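Local coordinates for aminodeoxyfutalosine deaminase (PDB 2IMR), which catalyses the zinc-dependent deamination of aminodeoxyfutalosine to futalosine, a step of menaquinone biosynthesis, at residues L222-S227 / L292-A297; I239-H244 / T284-L289; A321-P326 / E348-T353. All coordinates share one frame; numbering follows the deposited sequence.

Contact 1: residues L222-S227 / L292-A297; sequences LMRLLS and LGVLAA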
loop_
_atom_site.group_PDB
_atom_site.type_symbol
_atom_site.label_atom_id
_atom_site.label_comp_id
_atom_site.label_asym_id
_atom_site.label_seq_id
_atom_site.Cartn_x
_atom_site.Cartn_y
_atom_site.Cartn_z
ATOM N N LEU A 222 -14.843 -11.960 -13.615
ATOM C CA LEU A 222 -14.452 -10.555 -13.685
ATOM C C LEU A 222 -12.996 -10.366 -13.244
ATOM O O LEU A 222 -12.275 -9.532 -13.795
ATOM C CB LEU A 222 -15.385 -9.705 -12.815
ATOM C CG LEU A 222 -15.096 -8.198 -12.748
ATOM C CD1 LEU A 222 -15.075 -7.609 -14.156
ATOM C CD2 LEU A 222 -16.145 -7.513 -11.889
ATOM N N MET A 223 -12.562 -11.145 -12.257
ATOM C CA MET A 223 -11.189 -11.051 -11.764
ATOM C C MET A 223 -10.187 -11.381 -12.874
ATOM O O MET A 223 -9.178 -10.691 -13.037
ATOM C CB MET A 223 -10.984 -12.000 -10.580
ATOM C CG MET A 223 -9.582 -11.950 -9.964
ATOM S SD MET A 223 -9.212 -10.371 -9.159
ATOM C CE MET A 223 -10.041 -10.610 -7.600
ATOM N N ARG A 224 -10.460 -12.436 -13.634
ATOM C CA ARG A 224 -9.569 -12.817 -14.724
ATOM C C ARG A 224 -9.625 -11.832 -15.883
ATOM O O ARG A 224 -8.606 -11.561 -16.516
ATOM C CB ARG A 224 -9.894 -14.225 -15.229
ATOM C CG ARG A 224 -9.381 -15.321 -14.321
ATOM C CD ARG A 224 -9.264 -16.644 -15.068
ATOM N NE ARG A 224 -8.520 -16.522 -16.327
ATOM C CZ ARG A 224 -7.345 -15.911 -16.460
ATOM N NH1 ARG A 224 -6.757 -15.350 -15.412
ATOM N NH2 ARG A 224 -6.747 -15.875 -17.646
ATOM N N LEU A 225 -10.812 -11.303 -16.172
ATOM C CA LEU A 225 -10.943 -10.330 -17.251
ATOM C C LEU A 225 -10.103 -9.111 -16.898
ATOM O O LEU A 225 -9.407 -8.552 -17.746
ATOM C CB LEU A 225 -12.404 -9.900 -17.433
ATOM C CG LEU A 225 -13.372 -10.897 -18.075
ATOM C CD1 LEU A 225 -14.777 -10.300 -18.127
ATOM C CD2 LEU A 225 -12.885 -11.239 -19.475
ATOM N N LEU A 226 -10.162 -8.713 -15.632
ATOM C CA LEU A 226 -9.414 -7.550 -15.175
ATOM C C LEU A 226 -7.906 -7.782 -15.155
ATOM O O LEU A 226 -7.144 -6.952 -15.658
ATOM C CB LEU A 226 -9.884 -7.133 -13.776
ATOM C CG LEU A 226 -11.339 -6.662 -13.652
ATOM C CD1 LEU A 226 -11.708 -6.522 -12.165
ATOM C CD2 LEU A 226 -11.513 -5.332 -14.395
ATOM N N SER A 227 -7.465 -8.899 -14.581
ATOM C CA SER A 227 -6.030 -9.154 -14.513
ATOM C C SER A 227 -5.424 -9.360 -15.897
ATOM O O SER A 227 -4.330 -8.864 -16.170
ATOM C CB SER A 227 -5.711 -10.348 -13.591
ATOM O OG SER A 227 -6.404 -11.526 -13.956
ATOM N N LEU A 292 -6.222 -19.577 -10.236
ATOM C CA LEU A 292 -7.090 -18.903 -11.186
ATOM C C LEU A 292 -6.237 -18.271 -12.275
ATOM O O LEU A 292 -6.746 -17.895 -13.330
ATOM C CB LEU A 292 -7.923 -17.820 -10.488
ATOM C CG LEU A 292 -8.927 -17.063 -11.363
ATOM C CD1 LEU A 292 -9.899 -18.042 -12.014
ATOM C CD2 LEU A 292 -9.692 -16.063 -10.505
ATOM N N GLY A 293 -4.937 -18.155 -12.008
ATOM C CA GLY A 293 -4.024 -17.577 -12.977
ATOM C C GLY A 293 -3.880 -16.075 -12.846
ATOM O O GLY A 293 -3.276 -15.424 -13.698
ATOM N N VAL A 294 -4.436 -15.519 -11.773
ATOM C CA VAL A 294 -4.369 -14.081 -11.544
ATOM C C VAL A 294 -2.991 -13.622 -11.060
ATOM O O VAL A 294 -2.559 -12.516 -11.385
ATOM C CB VAL A 294 -5.453 -13.643 -10.527
ATOM C CG1 VAL A 294 -5.308 -12.166 -10.192
ATOM C CG2 VAL A 294 -6.829 -13.910 -11.109
ATOM N N LEU A 295 -2.293 -14.457 -10.293
ATOM C CA LEU A 295 -0.975 -14.057 -9.801
ATOM C C LEU A 295 0.047 -13.964 -10.925
ATOM O O LEU A 295 1.121 -13.380 -10.759
ATOM C CB LEU A 295 -0.483 -15.017 -8.710
ATOM C CG LEU A 295 -1.365 -15.072 -7.454
ATOM C CD1 LEU A 295 -0.634 -15.782 -6.336
ATOM C CD2 LEU A 295 -1.732 -13.656 -7.009
ATOM N N ALA A 296 -0.303 -14.526 -12.078
ATOM C CA ALA A 296 0.571 -14.499 -13.247
ATOM C C ALA A 296 0.821 -13.061 -13.690
ATOM O O ALA A 296 1.865 -12.752 -14.268
ATOM C CB ALA A 296 -0.063 -15.295 -14.387
ATOM N N ALA A 297 -0.141 -12.184 -13.416
ATOM C CA ALA A 297 -0.027 -10.776 -13.784
ATOM C C ALA A 297 0.811 -9.981 -12.772
ATOM O O ALA A 297 0.979 -8.769 -12.911
ATOM C CB ALA A 297 -1.421 -10.164 -13.908
#
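Ser227, whose side chain meets Val294 across the contact, donates twice to the carbonyl oxygen of Met223 one turn earlier: Ser227 N lies 2.9 Å from Met223 O, and Ser227 OG lies 3.0 Å from the same Met223 O. The two donors arrive from opposite faces of the carbonyl plane. With OG held between its own backbone N and carbonyl carbon (chi1 55°), the hydroxyl is turned back on the helix, and Val294 CG2 packs 3.7 Å from Ser227 OG. The same methyl meets Met223 CG at 3.6 Å, the two side chains crossing at about a right angle. Arg224 and Leu292 slide past each other in opposite directions, Arg224 CD coming 3.4 Å from Leu292 CD1. The arginine chain bends at chi3 (51°), which sets NH1 near the end of helix 285-292, 3.3 Å from Leu292 O; its NH2 forms a salt bridge with Asp228. Replaced by an alanine, this position would probably leave Leu292 CD1 without its aliphatic cover and Asp228 without its arginine partner. Gly293, at positive phi, closes that helix in a Schellman motif, and the chain turns to lay Val294 and Ala297 against helix 220-233. The contact thus joins helix 220-233 to the loop between helix 285-292 and strand 300-303: Met223 also rests on Pro212 of strand 206-212, while Leu222 and Leu225 face helix 184-199.

Contact 2: residues I239-H244 / T284-L289; sequences IHVAEH and TPVRYL. With ZN (zinc ion), chain B.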
loop_
_atom_site.group_PDB
_atom_site.type_symbol
_atom_site.label_atom_id
_atom_site.label_comp_id
_atom_site.label_asym_id
_atom_site.label_seq_id
_atom_site.Cartn_x
_atom_site.Cartn_y
_atom_site.Cartn_z
ATOM N N ILE A 239 -4.768 -5.703 -5.253
ATOM C CA ILE A 239 -5.916 -6.484 -4.797
ATOM C C ILE A 239 -5.804 -6.637 -3.275
ATOM O O ILE A 239 -4.732 -6.969 -2.768
ATOM C CB ILE A 239 -5.910 -7.918 -5.414
ATOM C CG1 ILE A 239 -5.777 -7.843 -6.936
ATOM C CG2 ILE A 239 -7.194 -8.665 -5.031
ATOM C CD1 ILE A 239 -5.578 -9.198 -7.597
ATOM N N HIS A 240 -6.888 -6.368 -2.548
ATOM C CA HIS A 240 -6.875 -6.546 -1.092
ATOM C C HIS A 240 -7.057 -8.039 -0.877
ATOM O O HIS A 240 -8.054 -8.599 -1.320
ATOM C CB HIS A 240 -8.048 -5.836 -0.414
ATOM C CG HIS A 240 -8.097 -4.361 -0.655
ATOM N ND1 HIS A 240 -8.796 -3.801 -1.702
ATOM C CD2 HIS A 240 -7.570 -3.326 0.042
ATOM C CE1 HIS A 240 -8.702 -2.485 -1.638
ATOM N NE2 HIS A 240 -7.965 -2.172 -0.589
ATOM N N VAL A 241 -6.124 -8.686 -0.184
ATOM C CA VAL A 241 -6.240 -10.127 0.012
ATOM C C VAL A 241 -5.966 -10.597 1.434
ATOM O O VAL A 241 -4.994 -10.169 2.060
ATOM C CB VAL A 241 -5.283 -10.882 -0.943
ATOM C CG1 VAL A 241 -5.449 -12.392 -0.780
ATOM C CG2 VAL A 241 -5.561 -10.466 -2.381
ATOM N N ALA A 242 -6.838 -11.476 1.927
ATOM C CA ALA A 242 -6.715 -12.063 3.263
ATOM C C ALA A 242 -6.527 -11.045 4.391
ATOM O O ALA A 242 -5.733 -11.259 5.316
ATOM C CB ALA A 242 -5.564 -13.078 3.278
ATOM N N GLU A 243 -7.284 -9.956 4.328
ATOM C CA GLU A 243 -7.183 -8.909 5.338
ATOM C C GLU A 243 -7.629 -9.354 6.726
ATOM O O GLU A 243 -6.885 -9.189 7.689
ATOM C CB GLU A 243 -7.985 -7.674 4.912
ATOM C CG GLU A 243 -7.940 -6.545 5.945
ATOM C CD GLU A 243 -8.673 -5.303 5.499
ATOM O OE1 GLU A 243 -9.551 -5.416 4.616
ATOM O OE2 GLU A 243 -8.389 -4.214 6.043
ATOM N N HIS A 244 -8.830 -9.926 6.825
ATOM C CA HIS A 244 -9.379 -10.374 8.106
ATOM C C HIS A 244 -9.381 -11.907 8.181
ATOM O O HIS A 244 -9.545 -12.581 7.167
ATOM C CB HIS A 244 -10.805 -9.820 8.255
ATOM C CG HIS A 244 -11.342 -9.869 9.652
ATOM N ND1 HIS A 244 -12.011 -10.962 10.157
ATOM C CD2 HIS A 244 -11.300 -8.958 10.654
ATOM C CE1 HIS A 244 -12.359 -10.722 11.410
ATOM N NE2 HIS A 244 -11.939 -9.514 11.735
ATOM N N THR A 284 -7.433 -21.374 0.111
ATOM C CA THR A 284 -7.179 -20.084 0.744
ATOM C C THR A 284 -7.370 -19.054 -0.358
ATOM O O THR A 284 -7.262 -19.372 -1.547
ATOM C CB THR A 284 -5.734 -19.924 1.257
ATOM O OG1 THR A 284 -4.865 -19.706 0.142
ATOM C CG2 THR A 284 -5.289 -21.158 2.035
ATOM N N PRO A 285 -7.653 -17.801 0.014
ATOM C CA PRO A 285 -7.831 -16.808 -1.045
ATOM C C PRO A 285 -6.597 -16.690 -1.943
ATOM O O PRO A 285 -6.715 -16.417 -3.136
ATOM C CB PRO A 285 -8.132 -15.519 -0.270
ATOM C CG PRO A 285 -7.485 -15.761 1.080
ATOM C CD PRO A 285 -7.828 -17.204 1.347
ATOM N N VAL A 286 -5.413 -16.896 -1.375
ATOM C CA VAL A 286 -4.192 -16.801 -2.168
ATOM C C VAL A 286 -4.082 -17.968 -3.148
ATOM O O VAL A 286 -3.754 -17.774 -4.323
ATOM C CB VAL A 286 -2.944 -16.760 -1.261
ATOM C CG1 VAL A 286 -1.685 -16.650 -2.111
ATOM C CG2 VAL A 286 -3.044 -15.561 -0.306
ATOM N N ARG A 287 -4.356 -19.177 -2.674
ATOM C CA ARG A 287 -4.290 -20.343 -3.551
ATOM C C ARG A 287 -5.331 -20.167 -4.653
ATOM O O ARG A 287 -5.083 -20.479 -5.813
ATOM C CB ARG A 287 -4.565 -21.627 -2.774
ATOM C CG ARG A 287 -4.378 -22.873 -3.617
ATOM C CD ARG A 287 -4.799 -24.136 -2.889
ATOM N NE ARG A 287 -4.937 -25.235 -3.839
ATOM C CZ ARG A 287 -5.804 -26.232 -3.716
ATOM N NH1 ARG A 287 -6.622 -26.284 -2.673
ATOM N NH2 ARG A 287 -5.872 -27.167 -4.656
ATOM N N TYR A 288 -6.499 -19.660 -4.278
ATOM C CA TYR A 288 -7.564 -19.403 -5.237
ATOM C C TYR A 288 -7.058 -18.526 -6.386
ATOM O O TYR A 288 -7.204 -18.876 -7.555
ATOM C CB TYR A 288 -8.738 -18.711 -4.537
ATOM C CG TYR A 288 -9.663 -17.964 -5.470
ATOM C CD1 TYR A 288 -10.354 -18.630 -6.481
ATOM C CD2 TYR A 288 -9.844 -16.581 -5.340
ATOM C CE1 TYR A 288 -11.203 -17.942 -7.346
ATOM C CE2 TYR A 288 -10.687 -15.884 -6.196
ATOM C CZ TYR A 288 -11.363 -16.570 -7.198
ATOM O OH TYR A 288 -12.198 -15.886 -8.050
ATOM N N LEU A 289 -6.465 -17.381 -6.054
ATOM C CA LEU A 289 -5.953 -16.470 -7.080
ATOM C C LEU A 289 -4.824 -17.083 -7.895
ATOM O O LEU A 289 -4.720 -16.867 -9.100
ATOM C CB LEU A 289 -5.448 -15.174 -6.443
ATOM C CG LEU A 289 -6.505 -14.265 -5.820
ATOM C CD1 LEU A 289 -5.821 -13.082 -5.124
ATOM C CD2 LEU A 289 -7.455 -13.785 -6.907
HETATM ZN ZN ZN B . -7.644 -0.536 0.657
HETATM O O HOH W 1 -7.586 -1.109 2.354
#
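The zinc site of the amidohydrolase barrel lies at the C-terminal end of strand 238-241, whose outward side packs on helix 285-292. Val241 carries that packing with both methyls. Its CG2 meets Leu289 CD1 tip to tip at 3.8 Å, and its CG1 lies 4.0 Å from Val286 CG2, those two side chains crossing at about a right angle. CG1 is anti to the backbone N (chi1 -178°), a rotation that spreads the branches between different helical partners. One residue on, Ala242 CB touches the ring of Pro285 at CG, 4.0 Å away. Thr284 caps the helix: its OG1 accepts from Arg287 N at 2.9 Å, nearly straight at 171°, and is also bonded to Asp311. On the strand's other side His240 NE2 binds zinc at 2.1 Å, alongside His99, His101 and a water 1.8 Å from the metal, while its ND1 hydrogen-bonds to His213 O, which fixes the ring's rotation. Glu243, by similarity the proton donor, is hydrogen-bonded to Tyr114. No polar bond crosses between 239-244 and 284-289, so methyl and ring packing holds the helix on the strand, whose backbone is bonded to Val302 and His213 while His240 faces the zinc.

Contact 3: residues A321-P326 / E348-T353; sequences AVVTCP and EVALGT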
loop_
_atom_site.group_PDB
_atom_site.type_symbol
_atom_site.label_atom_id
_atom_site.label_comp_id
_atom_site.label_asym_id
_atom_site.label_seq_id
_atom_site.Cartn_x
_atom_site.Cartn_y
_atom_site.Cartn_z
ATOM N N ALA A 321 4.492 -8.216 -5.211
ATOM C CA ALA A 321 4.930 -7.370 -4.111
ATOM C C ALA A 321 3.714 -7.289 -3.190
ATOM O O ALA A 321 2.593 -7.540 -3.628
ATOM C CB ALA A 321 5.299 -5.983 -4.620
ATOM N N VAL A 322 3.927 -6.959 -1.922
ATOM C CA VAL A 322 2.814 -6.844 -0.988
ATOM C C VAL A 322 2.887 -5.530 -0.226
ATOM O O VAL A 322 3.974 -5.016 0.041
ATOM C CB VAL A 322 2.808 -8.008 0.040
ATOM C CG1 VAL A 322 2.644 -9.337 -0.680
ATOM C CG2 VAL A 322 4.089 -7.998 0.859
ATOM N N VAL A 323 1.727 -4.974 0.111
ATOM C CA VAL A 323 1.694 -3.734 0.876
ATOM C C VAL A 323 1.037 -4.014 2.219
ATOM O O VAL A 323 -0.052 -4.584 2.275
ATOM C CB VAL A 323 0.889 -2.625 0.159
ATOM C CG1 VAL A 323 0.920 -1.343 0.998
ATOM C CG2 VAL A 323 1.468 -2.365 -1.220
ATOM N N THR A 324 1.702 -3.636 3.305
ATOM C CA THR A 324 1.135 -3.848 4.628
ATOM C C THR A 324 0.755 -2.479 5.203
ATOM O O THR A 324 1.449 -1.494 4.962
ATOM C CB THR A 324 2.143 -4.589 5.555
ATOM O OG1 THR A 324 1.570 -4.779 6.857
ATOM C CG2 THR A 324 3.437 -3.807 5.688
ATOM N N CYS A 325 -0.367 -2.428 5.926
ATOM C CA CYS A 325 -0.875 -1.203 6.554
ATOM C C CYS A 325 -1.015 -1.530 8.046
ATOM O O CYS A 325 -2.089 -1.904 8.521
ATOM C CB CYS A 325 -2.245 -0.828 5.959
ATOM S SG CYS A 325 -2.273 -0.627 4.140
ATOM N N PRO A 326 0.083 -1.394 8.804
ATOM C CA PRO A 326 0.142 -1.678 10.243
ATOM C C PRO A 326 -0.995 -1.167 11.124
ATOM O O PRO A 326 -1.739 -1.956 11.702
ATOM C CB PRO A 326 1.496 -1.101 10.648
ATOM C CG PRO A 326 2.312 -1.299 9.423
ATOM C CD PRO A 326 1.366 -0.850 8.338
ATOM N N GLU A 348 8.966 -8.679 -1.795
ATOM C CA GLU A 348 9.113 -7.230 -1.679
ATOM C C GLU A 348 7.934 -6.677 -0.881
ATOM O O GLU A 348 6.774 -6.900 -1.232
ATOM C CB GLU A 348 9.139 -6.593 -3.071
ATOM C CG GLU A 348 9.245 -5.069 -3.078
ATOM C CD GLU A 348 10.570 -4.564 -2.543
ATOM O OE1 GLU A 348 10.849 -4.767 -1.341
ATOM O OE2 GLU A 348 11.335 -3.960 -3.326
ATOM N N VAL A 349 8.238 -5.954 0.191
ATOM C CA VAL A 349 7.207 -5.383 1.049
ATOM C C VAL A 349 7.225 -3.857 1.014
ATOM O O VAL A 349 8.287 -3.236 1.052
ATOM C CB VAL A 349 7.397 -5.847 2.513
ATOM C CG1 VAL A 349 6.300 -5.266 3.401
ATOM C CG2 VAL A 349 7.374 -7.367 2.578
ATOM N N ALA A 350 6.038 -3.266 0.921
ATOM C CA ALA A 350 5.886 -1.817 0.899
ATOM C C ALA A 350 4.936 -1.437 2.031
ATOM O O ALA A 350 4.207 -2.285 2.553
ATOM C CB ALA A 350 5.312 -1.368 -0.441
ATOM N N LEU A 351 4.943 -0.165 2.409
ATOM C CA LEU A 351 4.082 0.316 3.477
ATOM C C LEU A 351 2.993 1.274 3.010
ATOM O O LEU A 351 3.202 2.091 2.113
ATOM C CB LEU A 351 4.925 1.010 4.547
ATOM C CG LEU A 351 5.683 0.111 5.520
ATOM C CD1 LEU A 351 6.789 0.906 6.202
ATOM C CD2 LEU A 351 4.713 -0.448 6.545
ATOM N N GLY A 352 1.831 1.160 3.643
ATOM C CA GLY A 352 0.706 2.027 3.336
ATOM C C GLY A 352 0.022 2.353 4.655
ATOM O O GLY A 352 0.296 1.708 5.663
ATOM N N THR A 353 -0.857 3.351 4.660
ATOM C CA THR A 353 -1.572 3.727 5.873
ATOM C C THR A 353 -3.029 3.305 5.746
ATOM O O THR A 353 -3.764 3.275 6.733
ATOM C CB THR A 353 -1.578 5.261 6.076
ATOM O OG1 THR A 353 -2.242 5.876 4.962
ATOM C CG2 THR A 353 -0.159 5.808 6.177
#
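Thr324 and Leu351 lie side by side and point the same way, with Thr324 CG2 3.7 Å from Leu351 CD2. Thr324 holds OG1 anti to its backbone N (chi1 180°), and this turns its methyl over the neighbouring strand, where it also meets Val349 CG1. On the same face Val322 and Val349 cross obliquely, CG2 to CG2, at 3.8 Å. These four side chains form the outward face of two adjacent barrel strands, with Trp339 of helix 339-344 touching Thr324, Val349 and Leu351. On the other face Val323 CG2 packs 4.0 Å from Ala350 CB, and Val323 also touches the zinc ligand His99. Beyond the strand, the ring of Pro326 crosses Leu351 at about a right angle. The parallel pairing is made by four backbone bonds, from Val322 N to Glu348 O at 2.9 Å through to Gly352 N to Thr324 O at 3.0 Å. Where Cys325 and Val323 CG1 crowd Gly352, a beta carbon would sit tightly against both. At the opposite end the Glu348 carboxylate is paired with Arg393. The chemistry divides by direction: methyls pack outward under helix 339-344, amide bonds run between the strands and fix the register, and the C-terminal ends carry Cys325 and the chain leading to Asp354, assigned as a zinc-binding residue, close to the metal.

How the contacts relate
Along the chain contact 2 is nested within the loop closed by contact 1, and contact 3 follows both. Contacts 1 and 2 have centres 13 Å apart and touch: Ile239 CD1 packs on Met223 and Val294, and helix 285-292 links them. Contact 3 touches neither, its centre 15 Å from that of contact 2 and 21 Å from that of contact 1. In the parallel run 238-241, 300-303, 322-324, 349-351, contact 2 seats a helix on the first strand and contact 3 pairs the last two; bonds to His213 and Ala98 continue the barrel at either end. Contact 1 joins a neighbouring helix to a loop. Strand 238-241 carries the zinc ligand His240, and 349-351 leads to Asp354, assigned to zinc binding.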